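Local coordinates for hypothetical protein (Bacteroides eggerthii, PDB 4JGL), which is of unknown function but adopts a streptavidin-like beta-barrel fold with two additional alpha helices and binds calcium ions in the crystal, at residues G46-M58 with N68-C81. Numbering follows the deposited sequence. Where two conformers were deposited one is given.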
ATOM      1  N   GLY A  46      -0.267  -2.630   2.510  1.00  8.61           N
ATOM      2  CA  GLY A  46      -0.917  -1.366   2.357  1.00  9.05           C
ATOM      3  C   GLY A  46      -0.991  -0.543   3.621  1.00  8.36           C
ATOM      4  O   GLY A  46      -1.020  -1.084   4.720  1.00  8.68           O
ATOM      5  N   TYR A  47      -1.133   0.765   3.444  1.00  8.76           N
ATOM      6  CA  TYR A  47      -1.212   1.686   4.572  1.00  9.12           C
ATOM      7  C   TYR A  47      -2.125   2.831   4.210  1.00  9.06           C
ATOM      8  O   TYR A  47      -1.817   3.593   3.296  1.00 10.07           O
ATOM      9  CB  TYR A  47       0.188   2.194   4.922  1.00  9.78           C
ATOM     10  CG  TYR A  47       0.357   2.881   6.245  1.00  9.73           C
ATOM     11  CD1 TYR A  47       0.254   2.206   7.442  1.00 10.82           C
ATOM     12  CD2 TYR A  47       0.700   4.204   6.309  1.00 11.90           C
ATOM     13  CE1 TYR A  47       0.479   2.842   8.652  1.00 11.67           C
ATOM     14  CE2 TYR A  47       0.901   4.843   7.508  1.00 13.11           C
ATOM     15  CZ  TYR A  47       0.807   4.167   8.671  1.00 10.58           C
ATOM     16  OH  TYR A  47       1.028   4.844   9.856  1.00 13.29           O
ATOM     17  N   LEU A  48      -3.252   2.916   4.894  1.00  9.20           N
ATOM     18  CA  LEU A  48      -4.235   3.970   4.646  1.00  9.27           C
ATOM     19  C   LEU A  48      -4.035   5.083   5.668  1.00 10.53           C
ATOM     20  O   LEU A  48      -3.973   4.808   6.863  1.00 11.42           O
ATOM     21  CB  LEU A  48      -5.661   3.423   4.723  1.00 10.50           C
ATOM     22  CG  LEU A  48      -6.777   4.342   4.253  1.00 12.49           C
ATOM     23  CD1 LEU A  48      -6.787   4.406   2.752  1.00 14.34           C
ATOM     24  CD2 LEU A  48      -8.117   3.847   4.781  1.00 16.64           C
HETATM   25  N   MSE A  49      -3.914   6.316   5.186  1.00 10.28           N
HETATM   26  CA  MSE A  49      -3.621   7.474   6.034  1.00 12.65           C
HETATM   27  C   MSE A  49      -4.691   8.532   5.879  1.00 13.38           C
HETATM   28  O   MSE A  49      -4.544   9.466   5.074  1.00 13.96           O
HETATM   29  CB  MSE A  49      -2.301   8.069   5.636  1.00 13.29           C
HETATM   30  CG  MSE A  49      -1.120   7.180   5.754  1.00 15.62           C
HETATM   31 SE   MSE A  49       0.544   7.939   5.218  0.75 14.50          SE
HETATM   32  CE  MSE A  49       0.730   9.118   6.540  1.00 18.74           C
ATOM     33  N   PRO A  50      -5.792   8.398   6.628  1.00 14.23           N
ATOM     34  CA  PRO A  50      -6.873   9.362   6.476  1.00 16.53           C
ATOM     35  C   PRO A  50      -6.465  10.804   6.791  1.00 19.78           C
ATOM     36  O   PRO A  50      -7.035  11.713   6.191  1.00 23.51           O
ATOM     37  CB  PRO A  50      -7.920   8.866   7.463  1.00 18.03           C
ATOM     38  CG  PRO A  50      -7.625   7.399   7.640  1.00 19.15           C
ATOM     39  CD  PRO A  50      -6.165   7.288   7.519  1.00 15.28           C
ATOM     40  N   GLU A  51      -5.470  11.007   7.658  0.50 19.54           N
ATOM     41  CA  GLU A  51      -5.008  12.367   8.023  0.50 22.93           C
ATOM     42  C   GLU A  51      -4.351  13.108   6.843  0.50 21.71           C
ATOM     43  O   GLU A  51      -4.238  14.340   6.846  0.50 21.40           O
ATOM     44  CB  GLU A  51      -4.015  12.315   9.205  0.50 25.17           C
ATOM     45  CG  GLU A  51      -2.566  12.022   8.793  0.50 28.83           C
ATOM     46  CD  GLU A  51      -1.507  12.526   9.780  0.50 33.81           C
ATOM     47  OE1 GLU A  51      -1.779  13.490  10.527  0.50 37.46           O
ATOM     48  OE2 GLU A  51      -0.388  11.955   9.793  0.50 33.26           O
ATOM     49  N   LYS A  52      -3.876  12.357   5.853  1.00 19.53           N
ATOM     50  CA  LYS A  52      -3.218  12.935   4.692  1.00 18.85           C
ATOM     51  C   LYS A  52      -3.928  12.625   3.373  1.00 15.21           C
ATOM     52  O   LYS A  52      -3.529  13.138   2.328  1.00 17.57           O
ATOM     53  CB  LYS A  52      -1.800  12.408   4.602  1.00 19.02           C
ATOM     54  CG  LYS A  52      -0.922  12.713   5.806  1.00 25.89           C
ATOM     55  CD  LYS A  52       0.466  13.118   5.366  1.00 32.57           C
ATOM     56  CE  LYS A  52       0.538  14.604   4.972  1.00 35.55           C
ATOM     57  NZ  LYS A  52       0.612  14.862   3.483  1.00 31.47           N
ATOM     58  N   GLY A  53      -4.973  11.804   3.400  1.00 14.65           N
ATOM     59  CA  GLY A  53      -5.624  11.354   2.192  1.00 13.76           C
ATOM     60  C   GLY A  53      -4.713  10.563   1.268  1.00 12.05           C
ATOM     61  O   GLY A  53      -4.788  10.696   0.061  1.00 12.28           O
ATOM     62  N   LEU A  54      -3.825   9.753   1.861  1.00 11.12           N
ATOM     63  CA  LEU A  54      -2.902   8.930   1.105  1.00 11.22           C
ATOM     64  C   LEU A  54      -3.129   7.453   1.390  1.00 10.23           C
ATOM     65  O   LEU A  54      -3.531   7.055   2.486  1.00 10.32           O
ATOM     66  CB  LEU A  54      -1.463   9.262   1.459  1.00 11.75           C
ATOM     67  CG  LEU A  54      -1.058  10.724   1.288  1.00 12.07           C
ATOM     68  CD1 LEU A  54       0.380  10.881   1.764  1.00 14.39           C
ATOM     69  CD2 LEU A  54      -1.196  11.172  -0.168  1.00 13.98           C
ATOM     70  N   PHE A  55      -2.849   6.652   0.374  1.00  9.56           N
ATOM     71  CA  PHE A  55      -2.828   5.204   0.463  1.00  9.38           C
ATOM     72  C   PHE A  55      -1.493   4.747  -0.077  1.00  9.04           C
ATOM     73  O   PHE A  55      -1.134   5.088  -1.212  1.00  9.87           O
ATOM     74  CB  PHE A  55      -3.975   4.572  -0.320  1.00  9.98           C
ATOM     75  CG  PHE A  55      -3.881   3.074  -0.378  1.00 11.25           C
ATOM     76  CD1 PHE A  55      -4.156   2.326   0.749  1.00 13.06           C
ATOM     77  CD2 PHE A  55      -3.439   2.436  -1.508  1.00 11.96           C
ATOM     78  CE1 PHE A  55      -4.024   0.921   0.751  1.00 14.23           C
ATOM     79  CE2 PHE A  55      -3.314   1.020  -1.520  1.00 13.74           C
ATOM     80  CZ  PHE A  55      -3.568   0.301  -0.380  1.00 13.31           C
ATOM     81  N   LEU A  56      -0.723   4.014   0.727  1.00  9.41           N
ATOM     82  CA  LEU A  56       0.567   3.517   0.293  0.50  9.21           C
ATOM     83  C   LEU A  56       0.510   2.026   0.046  1.00  9.55           C
ATOM     84  O   LEU A  56      -0.114   1.295   0.794  1.00  9.78           O
ATOM     85  CB  LEU A  56       1.649   3.845   1.322  0.50  9.78           C
ATOM     86  CG  LEU A  56       2.155   5.285   1.331  0.50 12.00           C
ATOM     87  CD1 LEU A  56       1.029   6.251   1.666  0.50 15.18           C
ATOM     88  CD2 LEU A  56       3.340   5.426   2.297  0.50 12.28           C
ATOM     89  N   LYS A  57       1.167   1.589  -1.022  1.00  9.48           N
ATOM     90  CA  LYS A  57       1.257   0.174  -1.359  1.00  9.32           C
ATOM     91  C   LYS A  57       2.716  -0.186  -1.544  1.00  8.85           C
ATOM     92  O   LYS A  57       3.405   0.415  -2.382  1.00 10.99           O
ATOM     93  CB  LYS A  57       0.468  -0.122  -2.633  1.00 11.40           C
ATOM     94  CG  LYS A  57       0.576  -1.578  -3.063  1.00 12.57           C
ATOM     95  CD  LYS A  57      -0.431  -1.903  -4.149  1.00 16.64           C
ATOM     96  CE  LYS A  57      -0.415  -3.392  -4.497  1.00 19.37           C
ATOM     97  NZ  LYS A  57       0.803  -3.716  -5.279  1.00 18.94           N
HETATM   98  N   MSE A  58       3.186  -1.166  -0.778  1.00  9.24           N
HETATM   99  CA  MSE A  58       4.590  -1.575  -0.755  1.00  9.67           C
HETATM  100  C   MSE A  58       4.775  -2.985  -1.254  1.00  9.18           C
HETATM  101  O   MSE A  58       4.043  -3.894  -0.857  1.00  9.97           O
HETATM  102  CB  MSE A  58       5.091  -1.465   0.668  1.00 10.49           C
HETATM  103  CG  MSE A  58       6.541  -1.868   0.865  1.00 12.00           C
HETATM  104 SE   MSE A  58       7.310  -1.237   2.485  0.75 16.76          SE
HETATM  105  CE  MSE A  58       6.709  -2.548   3.104  1.00 10.11           C
ATOM    106  N   ASN A  68       4.367   2.697  -3.705  1.00  9.39           N
ATOM    107  CA  ASN A  68       3.530   3.657  -4.407  0.50 10.42           C
ATOM    108  C   ASN A  68       2.765   4.515  -3.396  1.00 10.25           C
ATOM    109  O   ASN A  68       2.126   3.975  -2.481  1.00 12.02           O
ATOM    110  CB  ASN A  68       2.547   2.946  -5.352  0.50 10.92           C
ATOM    111  CG  ASN A  68       3.144   2.635  -6.732  0.50 14.29           C
ATOM    112  OD1 ASN A  68       3.996   3.361  -7.234  0.50 15.62           O
ATOM    113  ND2 ASN A  68       2.679   1.541  -7.353  0.50 14.64           N
ATOM    114  N   ILE A  69       2.860   5.828  -3.564  1.00 10.07           N
ATOM    115  CA  ILE A  69       2.051   6.784  -2.814  1.00 10.49           C
ATOM    116  C   ILE A  69       0.909   7.173  -3.732  1.00 10.58           C
ATOM    117  O   ILE A  69       1.113   7.806  -4.786  1.00 11.68           O
ATOM    118  CB  ILE A  69       2.833   8.038  -2.420  1.00 11.70           C
ATOM    119  CG1 ILE A  69       4.027   7.699  -1.528  1.00 14.21           C
ATOM    120  CG2 ILE A  69       1.893   9.005  -1.679  1.00 14.53           C
ATOM    121  CD1 ILE A  69       5.003   8.876  -1.367  1.00 17.24           C
ATOM    122  N   TYR A  70      -0.290   6.737  -3.369  1.00  9.81           N
ATOM    123  CA  TYR A  70      -1.540   7.107  -4.022  1.00  9.76           C
ATOM    124  C   TYR A  70      -2.200   8.190  -3.199  1.00  9.52           C
ATOM    125  O   TYR A  70      -2.115   8.175  -1.965  1.00 10.46           O
ATOM    126  CB  TYR A  70      -2.525   5.919  -4.076  1.00 10.10           C
ATOM    127  CG  TYR A  70      -2.139   4.796  -5.013  1.00  9.88           C
ATOM    128  CD1 TYR A  70      -1.295   3.755  -4.637  1.00 10.39           C
ATOM    129  CD2 TYR A  70      -2.686   4.731  -6.274  1.00 10.92           C
ATOM    130  CE1 TYR A  70      -0.996   2.735  -5.539  1.00 10.86           C
ATOM    131  CE2 TYR A  70      -2.385   3.741  -7.147  1.00 10.92           C
ATOM    132  CZ  TYR A  70      -1.529   2.749  -6.802  1.00 10.26           C
ATOM    133  OH  TYR A  70      -1.244   1.732  -7.711  1.00 12.39           O
ATOM    134  N   THR A  71      -2.942   9.068  -3.870  1.00 10.60           N
ATOM    135  CA  THR A  71      -3.917   9.882  -3.177  1.00 11.31           C
ATOM    136  C   THR A  71      -5.257   9.157  -3.222  1.00 10.79           C
ATOM    137  O   THR A  71      -5.508   8.390  -4.145  1.00 12.75           O
ATOM    138  CB  THR A  71      -4.018  11.281  -3.803  1.00 12.43           C
ATOM    139  OG1 THR A  71      -4.366  11.163  -5.182  1.00 13.67           O
ATOM    140  CG2 THR A  71      -2.699  12.017  -3.658  1.00 15.50           C
ATOM    141  N   TYR A  72      -6.109   9.342  -2.220  1.00 11.13           N
ATOM    142  CA  TYR A  72      -7.404   8.673  -2.235  1.00 11.42           C
ATOM    143  C   TYR A  72      -8.497   9.612  -1.778  1.00 12.30           C
ATOM    144  O   TYR A  72      -8.260  10.567  -1.025  1.00 13.65           O
ATOM    145  CB  TYR A  72      -7.447   7.375  -1.415  1.00 12.00           C
ATOM    146  CG  TYR A  72      -7.690   7.538   0.057  1.00 11.70           C
ATOM    147  CD1 TYR A  72      -6.646   7.737   0.937  1.00 13.20           C
ATOM    148  CD2 TYR A  72      -8.978   7.497   0.576  1.00 12.73           C
ATOM    149  CE1 TYR A  72      -6.863   7.859   2.285  1.00 14.93           C
ATOM    150  CE2 TYR A  72      -9.206   7.640   1.919  1.00 14.38           C
ATOM    151  CZ  TYR A  72      -8.148   7.814   2.774  1.00 15.67           C
ATOM    152  OH  TYR A  72      -8.349   7.957   4.126  1.00 19.53           O
ATOM    153  N   VAL A  73      -9.692   9.285  -2.237  1.00 12.83           N
ATOM    154  CA  VAL A  73     -10.931   9.873  -1.757  1.00 14.33           C
ATOM    155  C   VAL A  73     -11.920   8.732  -1.555  1.00 14.25           C
ATOM    156  O   VAL A  73     -11.801   7.668  -2.175  1.00 14.57           O
ATOM    157  CB  VAL A  73     -11.506  10.921  -2.726  1.00 16.73           C
ATOM    158  CG1 VAL A  73     -10.505  12.068  -2.932  1.00 19.54           C
ATOM    159  CG2 VAL A  73     -11.938  10.318  -4.044  1.00 19.79           C
HETATM  160  N   MSE A  74     -12.905   8.950  -0.703  1.00 14.68           N
HETATM  161  CA  MSE A  74     -13.989   8.010  -0.546  1.00 14.84           C
HETATM  162  C   MSE A  74     -15.100   8.286  -1.549  1.00 15.72           C
HETATM  163  O   MSE A  74     -15.401   9.427  -1.913  1.00 17.25           O
HETATM  164  CB  MSE A  74     -14.557   8.018   0.864  1.00 16.98           C
HETATM  165  CG  MSE A  74     -13.550   7.781   1.957  1.00 18.04           C
HETATM  166 SE   MSE A  74     -12.660   6.106   1.815  0.75 15.41          SE
HETATM  167  CE  MSE A  74     -14.167   4.940   2.007  1.00 19.27           C
ATOM    168  N   ASP A  75     -15.716   7.218  -2.010  1.00 15.06           N
ATOM    169  CA  ASP A  75     -16.953   7.272  -2.798  1.00 14.13           C
ATOM    170  C   ASP A  75     -17.915   6.353  -2.068  1.00 12.61           C
ATOM    171  O   ASP A  75     -17.989   5.159  -2.341  1.00 13.33           O
ATOM    172  CB  ASP A  75     -16.731   6.815  -4.241  1.00 13.69           C
ATOM    173  CG  ASP A  75     -18.000   6.792  -5.073  1.00 14.98           C
ATOM    174  OD1 ASP A  75     -19.056   7.355  -4.662  1.00 16.66           O
ATOM    175  OD2 ASP A  75     -17.949   6.182  -6.158  1.00 18.35           O
ATOM    176  N   GLY A  76     -18.638   6.910  -1.105  1.00 13.21           N
ATOM    177  CA  GLY A  76     -19.382   6.090  -0.182  1.00 12.64           C
ATOM    178  C   GLY A  76     -18.440   5.217   0.639  1.00 13.52           C
ATOM    179  O   GLY A  76     -17.550   5.709   1.328  1.00 14.97           O
ATOM    180  N   ASP A  77     -18.632   3.917   0.535  1.00 13.14           N
ATOM    181  CA  ASP A  77     -17.760   2.965   1.217  1.00 14.16           C
ATOM    182  C   ASP A  77     -16.494   2.614   0.429  1.00 12.43           C
ATOM    183  O   ASP A  77     -15.635   1.887   0.949  1.00 14.45           O
ATOM    184  CB  ASP A  77     -18.496   1.657   1.453  1.00 15.54           C
ATOM    185  CG  ASP A  77     -19.552   1.736   2.521  1.00 20.25           C
ATOM    186  OD1 ASP A  77     -19.326   2.385   3.571  1.00 21.92           O
ATOM    187  OD2 ASP A  77     -20.581   1.070   2.290  1.00 26.20           O
ATOM    188  N   ASN A  78     -16.388   3.072  -0.806  1.00 11.53           N
ATOM    189  CA  ASN A  78     -15.281   2.699  -1.667  1.00 11.20           C
ATOM    190  C   ASN A  78     -14.097   3.632  -1.537  1.00 11.70           C
ATOM    191  O   ASN A  78     -14.254   4.844  -1.469  1.00 14.05           O
ATOM    192  CB  ASN A  78     -15.739   2.662  -3.103  1.00 12.17           C
ATOM    193  CG  ASN A  78     -16.850   1.690  -3.346  1.00 13.09           C
ATOM    194  OD1 ASN A  78     -17.158   0.833  -2.514  1.00 14.62           O
ATOM    195  ND2 ASN A  78     -17.479   1.827  -4.501  1.00 17.04           N
ATOM    196  N   ILE A  79     -12.895   3.053  -1.552  1.00 11.57           N
ATOM    197  CA  ILE A  79     -11.663   3.806  -1.528  1.00 11.75           C
ATOM    198  C   ILE A  79     -11.164   3.937  -2.961  1.00 11.44           C
ATOM    199  O   ILE A  79     -10.760   2.946  -3.574  1.00 12.87           O
ATOM    200  CB  ILE A  79     -10.585   3.123  -0.678  1.00 11.10           C
ATOM    201  CG1 ILE A  79     -11.080   2.797   0.726  1.00 13.53           C
ATOM    202  CG2 ILE A  79      -9.320   3.967  -0.601  1.00 13.23           C
ATOM    203  CD1 ILE A  79     -10.105   1.894   1.513  1.00 15.54           C
ATOM    204  N   GLN A  80     -11.148   5.157  -3.495  1.00 11.66           N
ATOM    205  CA  GLN A  80     -10.677   5.420  -4.843  1.00 12.04           C
ATOM    206  C   GLN A  80      -9.266   5.998  -4.797  1.00 12.60           C
ATOM    207  O   GLN A  80      -9.071   7.127  -4.309  1.00 13.78           O
ATOM    208  CB  GLN A  80     -11.578   6.441  -5.541  1.00 15.71           C
ATOM    209  CG  GLN A  80     -12.955   5.966  -5.835  1.00 21.37           C
ATOM    210  CD  GLN A  80     -13.776   7.035  -6.563  1.00 24.18           C
ATOM    211  OE1 GLN A  80     -13.557   8.233  -6.389  1.00 32.45           O
ATOM    212  NE2 GLN A  80     -14.714   6.597  -7.370  1.00 27.16           N
ATOM    213  N   CYS A  81      -8.332   5.292  -5.417  1.00 12.92           N
ATOM    214  CA  CYS A  81      -6.896   5.554  -5.306  1.00 12.04           C
ATOM    215  C   CYS A  81      -6.305   5.958  -6.655  1.00 13.00           C
ATOM    216  O   CYS A  81      -6.434   5.232  -7.640  1.00 15.48           O
ATOM    217  CB  CYS A  81      -6.136   4.312  -4.797  1.00 12.71           C
ATOM    218  SG  CYS A  81      -6.673   3.695  -3.244  1.00 14.82           S
TER
HETATM  219  O   HOH W   1      -8.974  11.166   3.951  1.00 39.80           O
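Tyr70 N gives its hydrogen to Phe55 O at 2.8 Å, and Phe55 N returns the bond to Tyr70 O, one of the reciprocal pairs that set the register of two antiparallel strands in the curled sheet of a streptavidin-like fold. A second such pair joins Lys57 to Asn68; at the other end Tyr72 N reaches Gly53 O at 3.0 Å, beside the G1 bulge that Gly53 and Leu54 form opposite Met49. Beyond this bond the Tyr72 ring packs against the 50-53 turn and the strand ends beside it. With CG between its backbone N and carbonyl carbon (chi1 83°), it takes Leu48 CD1 over one face, 3.7 Å from the centroid in a CH-pi contact, while Leu54 O meets its edge and Tyr72 OH lies 3.1 Å from Pro50 CA. Replacing Tyr72 by an alanine is likely to leave Leu48 CD1 without its aromatic cover and to open a gap beside Pro50. The Phe55 and Tyr70 side chains lie side by side, pointing the same way, with CD1 of Tyr70 4.0 Å from CD2 of Phe55, at the edge of the Phe55 ring, and Cys81 SG approaches Phe55 obliquely; Phe114 also meets Phe55, and Tyr70 OH bonds to Pro110 O. Backbone bonds thus set the strand register, whereas largely apolar, aromatic contacts tie the neighbouring turn and strands to it.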